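Local coordinates for protein siroheme decarboxylase (Hydrogenobacter thermophilus, PDB 4CH7) that catalyses the decarboxylation of siroheme to didecarboxysiroheme in heme d1 biosynthesis, at residues A[73-78]-A[94-99]; A[84-89]-A[310-315]; A[112-117]-A[326-331]; A[119-124]-A[130-135]. All blocks are in the same frame, centred on the assembly; numbering follows the deposited sequence. Where two conformers were deposited one is given.

All four contacts belong to the AsnC-like alpha/beta core around the eight-stranded barrel, whose strands come from both halves of one chain. Interactions 1 and 2 use helix 75-87 and the neighbouring antiparallel strands 91-97 and 303-314; their centres lie about 13 Å apart. Interactions 3 and 4 share helix 116-126, with centres again about 13 Å apart. In the chain, interaction 1 closes before 3 and 4 open, and the segments of interaction 2 alternate with those of 1 and of 3. Interactions 2 and 3 bring in residues more than 200 positions away, so they join the first AsnC-like unit to the closing strand and C-terminal helix of the polypeptide.

Interaction 1 (A[73-78]-A[94-99]); sequences VDRQKL and NYERTH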
# COMPACT_ATOMS: atom_id res chain seq x y z
N VAL A 73 -4.87 -5.11 22.53
CA VAL A 73 -3.76 -5.49 23.40
C VAL A 73 -3.70 -4.49 24.54
O VAL A 73 -4.00 -3.32 24.34
CB VAL A 73 -2.44 -5.43 22.63
CG1 VAL A 73 -1.32 -6.08 23.43
CG2 VAL A 73 -2.57 -6.10 21.27
N ASP A 74 -3.32 -4.92 25.74
CA ASP A 74 -3.13 -3.92 26.79
C ASP A 74 -1.67 -3.53 26.94
O ASP A 74 -0.77 -4.32 26.67
CB ASP A 74 -3.77 -4.34 28.11
CG ASP A 74 -4.44 -3.17 28.81
OD1 ASP A 74 -3.88 -2.05 28.76
OD2 ASP A 74 -5.54 -3.35 29.39
N ARG A 75 -1.46 -2.28 27.38
CA ARG A 75 -0.16 -1.61 27.37
C ARG A 75 1.03 -2.44 27.84
O ARG A 75 2.13 -2.33 27.29
CB ARG A 75 -0.24 -0.33 28.20
CG ARG A 75 0.87 0.66 27.91
CD ARG A 75 0.61 1.40 26.61
NE ARG A 75 -0.66 2.12 26.66
CZ ARG A 75 -1.01 3.07 25.80
NH1 ARG A 75 -0.18 3.43 24.84
NH2 ARG A 75 -2.18 3.68 25.92
N GLN A 76 0.81 -3.27 28.86
CA GLN A 76 1.85 -4.15 29.38
C GLN A 76 2.43 -5.02 28.27
O GLN A 76 3.62 -5.32 28.26
CB GLN A 76 1.30 -5.04 30.49
CG GLN A 76 0.77 -4.29 31.71
CD GLN A 76 -0.70 -3.93 31.60
OE1 GLN A 76 -1.39 -4.35 30.66
NE2 GLN A 76 -1.20 -3.16 32.56
N LYS A 77 1.57 -5.42 27.34
CA LYS A 77 1.95 -6.37 26.31
C LYS A 77 1.94 -5.76 24.90
O LYS A 77 2.19 -6.46 23.92
CB LYS A 77 1.05 -7.60 26.36
CG LYS A 77 0.85 -8.18 27.75
CD LYS A 77 2.19 -8.38 28.46
CE LYS A 77 2.00 -8.86 29.89
NZ LYS A 77 1.55 -10.28 29.94
N LEU A 78 1.67 -4.46 24.82
CA LEU A 78 1.58 -3.76 23.54
C LEU A 78 2.86 -3.88 22.72
O LEU A 78 2.82 -4.28 21.55
CB LEU A 78 1.21 -2.29 23.76
CG LEU A 78 0.71 -1.46 22.57
CD1 LEU A 78 1.84 -0.91 21.73
CD2 LEU A 78 -0.25 -2.27 21.71
N ASN A 94 2.36 -0.78 10.69
CA ASN A 94 1.89 -1.16 12.02
C ASN A 94 1.87 0.06 12.93
O ASN A 94 2.87 0.78 13.03
CB ASN A 94 2.76 -2.26 12.62
CG ASN A 94 2.19 -2.81 13.92
OD1 ASN A 94 1.03 -2.59 14.25
ND2 ASN A 94 3.02 -3.54 14.67
N TYR A 95 0.74 0.30 13.59
CA TYR A 95 0.57 1.50 14.38
C TYR A 95 -0.08 1.24 15.72
O TYR A 95 -0.94 0.36 15.85
CB TYR A 95 -0.25 2.53 13.60
CG TYR A 95 0.48 3.14 12.44
CD1 TYR A 95 1.39 4.17 12.63
CD2 TYR A 95 0.25 2.71 11.14
CE1 TYR A 95 2.07 4.73 11.57
CE2 TYR A 95 0.93 3.27 10.07
CZ TYR A 95 1.83 4.28 10.29
OH TYR A 95 2.51 4.85 9.24
N GLU A 96 0.34 2.00 16.73
CA GLU A 96 -0.41 2.09 17.97
C GLU A 96 -1.38 3.24 17.83
O GLU A 96 -0.98 4.35 17.46
CB GLU A 96 0.51 2.32 19.16
CG GLU A 96 -0.25 2.58 20.45
CD GLU A 96 0.67 2.85 21.62
OE1 GLU A 96 1.87 2.54 21.52
OE2 GLU A 96 0.19 3.36 22.65
N ARG A 97 -2.65 2.99 18.11
CA ARG A 97 -3.67 4.01 17.93
C ARG A 97 -4.53 4.21 19.18
O ARG A 97 -4.60 3.34 20.05
CB ARG A 97 -4.55 3.70 16.72
CG ARG A 97 -3.77 3.66 15.41
CD ARG A 97 -4.67 3.57 14.19
NE ARG A 97 -3.89 3.53 12.96
CZ ARG A 97 -3.42 4.61 12.33
NH1 ARG A 97 -3.66 5.81 12.83
NH2 ARG A 97 -2.72 4.48 11.22
N THR A 98 -5.16 5.38 19.26
CA THR A 98 -6.04 5.71 20.38
C THR A 98 -7.43 5.14 20.15
O THR A 98 -8.28 5.77 19.50
CB THR A 98 -6.14 7.24 20.57
OG1 THR A 98 -6.84 7.81 19.46
CG2 THR A 98 -4.75 7.86 20.66
N HIS A 99 -7.66 3.95 20.69
CA HIS A 99 -8.92 3.23 20.53
C HIS A 99 -8.87 1.98 21.39
O HIS A 99 -7.79 1.55 21.80
CB HIS A 99 -9.13 2.84 19.06
CG HIS A 99 -10.53 2.43 18.72
ND1 HIS A 99 -10.94 1.11 18.71
CD2 HIS A 99 -11.61 3.17 18.37
CE1 HIS A 99 -12.22 1.06 18.37
NE2 HIS A 99 -12.65 2.29 18.16
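R75 and L78 both reach E96, one bringing a positive charge and the other a methyl group to the same carboxylate. V73 leads into this region from strand 65-71: its carbonyl takes a hydrogen bond from N102 ND2, and its side chain packs on V129. D74 then steadies the chain next to R75. Its OD1 accepts the R75 backbone N-H at 2.8 Å, through the lone pair that points away from OD2, while its carbonyl O receives K77 N at 2.7 Å. From R75 the side chain leaves with CG anti to the backbone N (chi1 -162°) and bends twice, at chi2 and chi3, which swings the guanidinium round to the acidic end of E96. Opposite charges make R75 NH1 and E96 OE2 a salt-bridge pair, but the modelled atoms stand too close, so the detailed geometry of this pair, including how the two flat groups are turned against each other, is doubtful. L78 provides a sounder contact. Its CD1 lies 3.5 Å from E96 OE1 and 3.9 Å from E96 CD, an apolar neighbour for the carboxylate, which stands at the end of a fully extended chain. This is the alpha/beta layering of a ferredoxin-like unit: helix 75-87 is the crossover between strands 65-71 and 91-97, which have strand 103-109 between them. L78 also packs on F312, and the E96 backbone pairs with T309 and R310, so the helix start rests where strand 91-97 meets strand 303-314.

Interaction 2 (A[84-89]-A[310-315]); sequences FVNACP and REFKKV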
# COMPACT_ATOMS: atom_id res chain seq x y z
N PHE A 84 6.10 -8.67 17.44
CA PHE A 84 5.68 -9.93 16.83
C PHE A 84 5.05 -9.65 15.46
O PHE A 84 5.34 -10.34 14.48
CB PHE A 84 4.68 -10.66 17.72
CG PHE A 84 4.06 -11.87 17.07
CD1 PHE A 84 4.73 -13.08 17.06
CD2 PHE A 84 2.81 -11.79 16.47
CE1 PHE A 84 4.17 -14.20 16.46
CE2 PHE A 84 2.24 -12.90 15.87
CZ PHE A 84 2.92 -14.11 15.86
N VAL A 85 4.18 -8.64 15.42
CA VAL A 85 3.51 -8.24 14.19
C VAL A 85 4.51 -7.82 13.11
O VAL A 85 4.41 -8.25 11.96
CB VAL A 85 2.52 -7.09 14.45
CG1 VAL A 85 1.94 -6.58 13.14
CG2 VAL A 85 1.41 -7.55 15.38
N ASN A 86 5.47 -6.98 13.50
CA ASN A 86 6.49 -6.49 12.59
C ASN A 86 7.29 -7.61 11.93
O ASN A 86 7.75 -7.48 10.80
CB ASN A 86 7.45 -5.54 13.32
CG ASN A 86 6.74 -4.33 13.91
OD1 ASN A 86 5.77 -3.83 13.34
ND2 ASN A 86 7.23 -3.85 15.04
N ALA A 87 7.45 -8.72 12.65
CA ALA A 87 8.17 -9.88 12.14
C ALA A 87 7.51 -10.47 10.88
O ALA A 87 8.20 -11.03 10.02
CB ALA A 87 8.28 -10.95 13.22
N CYS A 88 6.19 -10.34 10.79
CA CYS A 88 5.47 -10.83 9.62
C CYS A 88 5.84 -10.04 8.37
O CYS A 88 5.67 -8.82 8.33
CB CYS A 88 3.97 -10.78 9.85
SG CYS A 88 3.00 -11.40 8.45
N PRO A 89 6.34 -10.73 7.34
CA PRO A 89 6.74 -10.13 6.06
C PRO A 89 5.54 -9.57 5.31
O PRO A 89 5.72 -8.77 4.39
CB PRO A 89 7.33 -11.32 5.29
CG PRO A 89 7.69 -12.33 6.35
CD PRO A 89 6.63 -12.18 7.38
N ARG A 310 2.21 5.81 17.80
CA ARG A 310 3.46 5.10 17.55
C ARG A 310 3.48 4.49 16.14
O ARG A 310 2.45 4.05 15.63
CB ARG A 310 3.69 3.98 18.58
CG ARG A 310 4.40 4.42 19.85
CD ARG A 310 5.18 3.28 20.49
NE ARG A 310 6.35 2.89 19.70
CZ ARG A 310 7.34 2.13 20.16
NH1 ARG A 310 7.30 1.66 21.40
NH2 ARG A 310 8.36 1.83 19.37
N GLU A 311 4.66 4.47 15.53
CA GLU A 311 4.85 3.78 14.26
C GLU A 311 5.89 2.67 14.44
O GLU A 311 7.08 2.94 14.54
CB GLU A 311 5.29 4.74 13.15
CG GLU A 311 5.49 4.07 11.80
CD GLU A 311 5.55 5.06 10.65
OE1 GLU A 311 6.33 6.04 10.75
OE2 GLU A 311 4.82 4.87 9.66
N PHE A 312 5.41 1.43 14.49
CA PHE A 312 6.29 0.29 14.70
C PHE A 312 6.94 -0.17 13.41
O PHE A 312 8.01 -0.79 13.43
CB PHE A 312 5.51 -0.87 15.32
CG PHE A 312 4.98 -0.57 16.69
CD1 PHE A 312 5.85 -0.48 17.77
CD2 PHE A 312 3.63 -0.40 16.90
CE1 PHE A 312 5.37 -0.21 19.04
CE2 PHE A 312 3.14 -0.13 18.17
CZ PHE A 312 4.02 -0.03 19.24
N LYS A 313 6.30 0.14 12.29
CA LYS A 313 6.74 -0.37 11.01
C LYS A 313 6.07 0.37 9.86
O LYS A 313 4.85 0.54 9.84
CB LYS A 313 6.44 -1.86 10.91
CG LYS A 313 7.04 -2.56 9.71
CD LYS A 313 6.75 -4.05 9.77
CE LYS A 313 7.43 -4.80 8.65
NZ LYS A 313 7.16 -6.26 8.73
N LYS A 314 6.87 0.80 8.89
CA LYS A 314 6.36 1.34 7.65
C LYS A 314 7.30 0.96 6.52
O LYS A 314 8.16 1.74 6.12
CB LYS A 314 6.20 2.85 7.70
CG LYS A 314 5.50 3.43 6.48
CD LYS A 314 5.54 4.94 6.46
CE LYS A 314 4.52 5.50 5.48
NZ LYS A 314 4.62 4.87 4.14
N VAL A 315 7.15 -0.27 6.04
CA VAL A 315 7.89 -0.73 4.88
C VAL A 315 6.85 -1.06 3.82
O VAL A 315 5.65 -1.02 4.09
CB VAL A 315 8.70 -2.00 5.20
CG1 VAL A 315 9.54 -1.79 6.45
CG2 VAL A 315 7.77 -3.19 5.39
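K313 NZ sits off the C-terminal end of helix 75-87, where its main partner is a backbone carbonyl. It donates a hydrogen bond to N86 O, modelled as very short at 2.5 Å, and C88 O stands 3.0 Å from the same NZ; V91 O adds a weak bond. The lysine arrives fully stretched, with CG anti to its own backbone N (chi1 -171°) and every later torsion extended, so that its methylenes run alongside N86 in the opposite sense. K313 CD lies 3.9 Å from N86 CB, and N86 OD1 sits 3.2 Å from K313 CB. The N86 amide lies against the F312-K313 junction. Its ND2 approaches F312 CB at 3.5 Å, the amide and phenyl planes being 42° apart, while its OD1 accepts a hydrogen bond from N94 ND2 on strand 91-97. Beyond this point the F312 ring turns away and places CE1 over the centre of the R310 guanidinium. Replacing N86 by an alanine would probably leave N94 ND2 without this acceptor and open a gap between the helix and the F312-K313 backbone. F312 and K313 both face N94, a classic beta bulge, at the corner where strand 303-314 changes direction. The K313 side chain is about 6 Å from that of H93, the inferred active-site histidine. With N86 O turned toward the ammonium group at the C-terminal end, the negative end of the helix dipole, a positive charge is probably favoured here.

Interaction 3 (A[112-117]-A[326-331]); sequences EISELE and RWFKEL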
# COMPACT_ATOMS: atom_id res chain seq x y z
N GLU A 112 -2.50 -19.19 -1.99
CA GLU A 112 -2.05 -20.57 -1.79
C GLU A 112 -1.01 -20.79 -0.67
O GLU A 112 0.02 -21.43 -0.89
CB GLU A 112 -1.51 -21.18 -3.10
CG GLU A 112 -2.58 -21.79 -3.99
CD GLU A 112 -2.98 -20.88 -5.13
OE1 GLU A 112 -2.11 -20.14 -5.64
OE2 GLU A 112 -4.17 -20.89 -5.51
N ILE A 113 -1.30 -20.25 0.51
CA ILE A 113 -0.48 -20.53 1.69
C ILE A 113 -1.41 -20.70 2.88
O ILE A 113 -1.37 -21.72 3.59
CB ILE A 113 0.53 -19.41 1.97
CG1 ILE A 113 1.71 -19.49 1.00
CG2 ILE A 113 1.04 -19.49 3.41
CD1 ILE A 113 2.85 -18.55 1.32
N SER A 114 -2.26 -19.70 3.09
CA SER A 114 -3.26 -19.70 4.13
C SER A 114 -4.22 -18.56 3.86
O SER A 114 -3.83 -17.53 3.31
CB SER A 114 -2.62 -19.50 5.50
OG SER A 114 -3.60 -19.29 6.50
N GLU A 115 -5.48 -18.75 4.23
CA GLU A 115 -6.44 -17.66 4.14
C GLU A 115 -6.04 -16.61 5.17
O GLU A 115 -5.48 -16.94 6.21
CB GLU A 115 -7.86 -18.16 4.40
CG GLU A 115 -8.35 -19.15 3.36
CD GLU A 115 -9.67 -19.78 3.74
OE1 GLU A 115 -10.53 -19.08 4.29
OE2 GLU A 115 -9.83 -21.00 3.50
N LEU A 116 -6.31 -15.35 4.85
CA LEU A 116 -5.96 -14.23 5.72
C LEU A 116 -6.54 -14.41 7.13
O LEU A 116 -5.85 -14.17 8.12
CB LEU A 116 -6.42 -12.91 5.10
CG LEU A 116 -6.07 -11.62 5.83
CD1 LEU A 116 -5.60 -10.56 4.85
CD2 LEU A 116 -7.27 -11.11 6.61
N GLU A 117 -7.80 -14.83 7.19
CA GLU A 117 -8.49 -15.06 8.46
C GLU A 117 -7.81 -16.11 9.34
O GLU A 117 -7.83 -16.01 10.57
CB GLU A 117 -9.94 -15.47 8.21
CG GLU A 117 -10.90 -14.31 8.03
CD GLU A 117 -10.79 -13.64 6.67
OE1 GLU A 117 -10.00 -14.11 5.82
OE2 GLU A 117 -11.50 -12.64 6.45
N ARG A 326 7.99 -19.14 5.07
CA ARG A 326 8.95 -19.56 6.08
C ARG A 326 8.61 -18.97 7.45
O ARG A 326 8.70 -19.65 8.47
CB ARG A 326 10.37 -19.17 5.66
CG ARG A 326 11.43 -19.46 6.71
CD ARG A 326 12.83 -19.26 6.15
NE ARG A 326 12.96 -18.00 5.41
CZ ARG A 326 13.08 -16.81 5.97
NH1 ARG A 326 13.07 -16.68 7.29
NH2 ARG A 326 13.19 -15.73 5.21
N TRP A 327 8.21 -17.70 7.46
CA TRP A 327 7.72 -17.07 8.68
C TRP A 327 6.46 -17.76 9.17
O TRP A 327 6.26 -17.93 10.37
CB TRP A 327 7.43 -15.59 8.45
CG TRP A 327 6.75 -14.95 9.63
CD1 TRP A 327 7.35 -14.39 10.71
CD2 TRP A 327 5.34 -14.81 9.83
NE1 TRP A 327 6.40 -13.91 11.59
CE2 TRP A 327 5.16 -14.16 11.07
CE3 TRP A 327 4.21 -15.18 9.10
CZ2 TRP A 327 3.89 -13.87 11.58
CZ3 TRP A 327 2.96 -14.89 9.61
CH2 TRP A 327 2.81 -14.25 10.84
N PHE A 328 5.61 -18.16 8.23
CA PHE A 328 4.33 -18.78 8.56
C PHE A 328 4.49 -20.15 9.20
O PHE A 328 3.83 -20.45 10.20
CB PHE A 328 3.43 -18.87 7.32
CG PHE A 328 2.03 -19.29 7.63
CD1 PHE A 328 1.26 -18.59 8.55
CD2 PHE A 328 1.46 -20.39 6.99
CE1 PHE A 328 -0.03 -18.97 8.84
CE2 PHE A 328 0.16 -20.77 7.27
CZ PHE A 328 -0.58 -20.06 8.20
N LYS A 329 5.36 -20.98 8.63
CA LYS A 329 5.66 -22.30 9.18
C LYS A 329 6.11 -22.19 10.63
O LYS A 329 5.68 -22.97 11.48
CB LYS A 329 6.77 -22.98 8.37
CG LYS A 329 6.56 -23.04 6.87
CD LYS A 329 5.45 -23.99 6.48
CE LYS A 329 5.45 -24.24 4.98
NZ LYS A 329 6.72 -24.84 4.51
N GLU A 330 6.96 -21.21 10.89
CA GLU A 330 7.48 -20.97 12.23
C GLU A 330 6.37 -20.63 13.23
O GLU A 330 6.41 -21.07 14.37
CB GLU A 330 8.52 -19.85 12.21
CG GLU A 330 9.95 -20.35 12.14
CD GLU A 330 10.32 -21.20 13.34
OE1 GLU A 330 10.33 -20.66 14.46
OE2 GLU A 330 10.58 -22.41 13.15
N LEU A 331 5.39 -19.86 12.78
CA LEU A 331 4.22 -19.56 13.60
C LEU A 331 3.44 -20.84 13.90
O LEU A 331 3.01 -21.06 15.03
CB LEU A 331 3.31 -18.54 12.90
CG LEU A 331 2.01 -18.21 13.64
CD1 LEU A 331 2.32 -17.65 15.02
CD2 LEU A 331 1.16 -17.22 12.85
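The phenyl ring of F328 takes both I113 and S114 on its outer carbons, each coming in obliquely. Through this ring the C-terminal helix 323-335 packs on the helix side of the ferredoxin-like (AsnC-like) unit, beside helix 116-126, and F328 covers the loop that leads into the latter. I113 brings CG2 to 3.7 Å from F328 CD2, the two side chains sliding past each other in opposite directions. S114 meets the far end of the ring, with its CB 3.4 Å from F328 CZ and its OG 3.6 Å from that same carbon. With CG anti to the backbone N (chi1 -171°), the ring projects toward that loop. The interface extends along the helix: L331 and F328 itself touch L122, and W327 touches M123. S114 has a second apolar neighbour in V119, so a small polar residue is fitted between hydrocarbon surfaces. A glycine in place of S114 would be likely to leave the end of the F328 ring poorly packed and E115 O without its hydroxyl donor. E115 occupies the N-cap position of helix 116-126, and the serine hydroxyl braces its carbonyl: S114 OG donates to E115 O at 3.0 Å, tilted 26° from the carbonyl plane.

Interaction 4 (A[119-124]-A[130-135]); sequences VVRLMA and KDYLVL
V120 and A124, one helical turn apart, both rest on the same side of the Y132 ring, toward opposite edges, and this is the closely packed part of the contact. A124 CB rests 3.6 Å from Y132 CD2 and equally near CE2, while V120 CG2, on the same side as A124 but near the other edge, lies 3.6 Å from Y132 CE1. The same V120 methyl meets V134 CG2 at 3.8 Å, and that second methyl lies at the tyrosine edge, in the ring plane. V120 was modelled in two conformers, so these contacts describe one of them. Y132 is brought under the helix by a chi1 of 60°, which sets CG between the backbone N and the carbonyl carbon. Towards solvent the packing thins. The phenol oxygen, Y132 OH, lies 3.7 Å from R121 CA, with R121 CB about as near, and the exposed arginine leads its guanidinium away to a salt bridge with D118. The axes of helix 119-124 and strand 132-135 run nearly antiparallel, at 161° and 10.2 Å apart. V120 and V134 continue inward onto I69 of strand 65-71, the layered packing of the second helix and fourth strand in a ferredoxin-like alpha/beta unit.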
# COMPACT_ATOMS: atom_id res chain seq x y z
N VAL A 119 -4.48 -16.83 9.15
CA VAL A 119 -3.23 -16.18 9.53
C VAL A 119 -3.39 -15.32 10.79
O VAL A 119 -2.59 -15.43 11.72
CB VAL A 119 -2.68 -15.31 8.38
CG1 VAL A 119 -1.45 -14.53 8.82
CG2 VAL A 119 -2.34 -16.18 7.18
N VAL A 120 -4.42 -14.49 10.82
CA VAL A 120 -4.65 -13.60 11.96
C VAL A 120 -5.11 -14.36 13.20
O VAL A 120 -4.79 -13.97 14.33
CB VAL A 120 -5.65 -12.47 11.62
CG1 VAL A 120 -5.22 -11.73 10.37
CG2 VAL A 120 -7.06 -13.01 11.45
N ARG A 121 -5.85 -15.45 13.00
CA ARG A 121 -6.31 -16.29 14.11
C ARG A 121 -5.11 -16.89 14.83
O ARG A 121 -5.02 -16.85 16.06
CB ARG A 121 -7.22 -17.41 13.60
CG ARG A 121 -7.51 -18.49 14.64
CD ARG A 121 -8.46 -19.56 14.10
NE ARG A 121 -8.00 -20.14 12.84
CZ ARG A 121 -7.14 -21.14 12.74
NH1 ARG A 121 -6.62 -21.69 13.83
NH2 ARG A 121 -6.78 -21.61 11.55
N LEU A 122 -4.17 -17.41 14.05
CA LEU A 122 -2.95 -17.99 14.58
C LEU A 122 -2.07 -16.92 15.24
O LEU A 122 -1.42 -17.18 16.25
CB LEU A 122 -2.19 -18.72 13.47
CG LEU A 122 -2.96 -19.90 12.88
CD1 LEU A 122 -2.32 -20.41 11.60
CD2 LEU A 122 -3.07 -21.02 13.91
N MSE A 123 -2.05 -15.73 14.65
CA MSE A 123 -1.34 -14.59 15.23
C MSE A 123 -1.93 -14.24 16.59
O MSE A 123 -1.22 -14.15 17.59
CB MSE A 123 -1.45 -13.36 14.32
CG MSE A 123 -0.56 -13.36 13.08
SE MSE A 123 -0.93 -11.76 12.03
CE MSE A 123 0.30 -11.99 10.58
N ALA A 124 -3.25 -14.03 16.62
CA ALA A 124 -3.95 -13.66 17.84
C ALA A 124 -3.87 -14.75 18.91
O ALA A 124 -3.77 -14.45 20.10
CB ALA A 124 -5.40 -13.34 17.53
N LYS A 130 -7.50 -11.77 22.38
CA LYS A 130 -8.85 -12.31 22.29
C LYS A 130 -9.70 -11.59 21.24
O LYS A 130 -10.36 -12.22 20.42
CB LYS A 130 -9.55 -12.27 23.65
CG LYS A 130 -10.80 -13.12 23.71
CD LYS A 130 -11.30 -13.28 25.14
CE LYS A 130 -11.99 -12.02 25.64
NZ LYS A 130 -12.50 -12.20 27.03
N ASP A 131 -9.68 -10.26 21.28
CA ASP A 131 -10.51 -9.47 20.38
C ASP A 131 -9.69 -8.83 19.27
O ASP A 131 -8.74 -8.08 19.52
CB ASP A 131 -11.27 -8.40 21.16
CG ASP A 131 -12.25 -8.98 22.15
OD1 ASP A 131 -12.87 -10.02 21.83
OD2 ASP A 131 -12.40 -8.41 23.25
N TYR A 132 -10.06 -9.13 18.03
CA TYR A 132 -9.42 -8.50 16.88
C TYR A 132 -10.40 -8.21 15.75
O TYR A 132 -11.51 -8.76 15.70
CB TYR A 132 -8.24 -9.34 16.36
CG TYR A 132 -8.60 -10.74 15.90
CD1 TYR A 132 -8.99 -10.99 14.59
CD2 TYR A 132 -8.52 -11.81 16.78
CE1 TYR A 132 -9.30 -12.26 14.17
CE2 TYR A 132 -8.83 -13.09 16.36
CZ TYR A 132 -9.22 -13.31 15.06
OH TYR A 132 -9.54 -14.58 14.65
N LEU A 133 -9.99 -7.32 14.84
CA LEU A 133 -10.83 -6.94 13.72
C LEU A 133 -10.14 -7.28 12.40
O LEU A 133 -8.92 -7.16 12.28
CB LEU A 133 -11.14 -5.45 13.76
CG LEU A 133 -11.87 -4.94 15.00
CD1 LEU A 133 -12.05 -3.44 14.94
CD2 LEU A 133 -13.21 -5.63 15.15
N VAL A 134 -10.93 -7.73 11.43
CA VAL A 134 -10.43 -8.01 10.09
C VAL A 134 -11.23 -7.19 9.09
O VAL A 134 -12.32 -7.58 8.68
CB VAL A 134 -10.49 -9.51 9.76
CG1 VAL A 134 -10.09 -9.76 8.32
CG2 VAL A 134 -9.58 -10.30 10.70
N LEU A 135 -10.68 -6.03 8.72
CA LEU A 135 -11.39 -5.08 7.88
C LEU A 135 -10.75 -4.96 6.50
O LEU A 135 -9.56 -4.67 6.38
CB LEU A 135 -11.41 -3.70 8.55
CG LEU A 135 -11.81 -3.67 10.02
CD1 LEU A 135 -11.76 -2.26 10.58
CD2 LEU A 135 -13.18 -4.28 10.23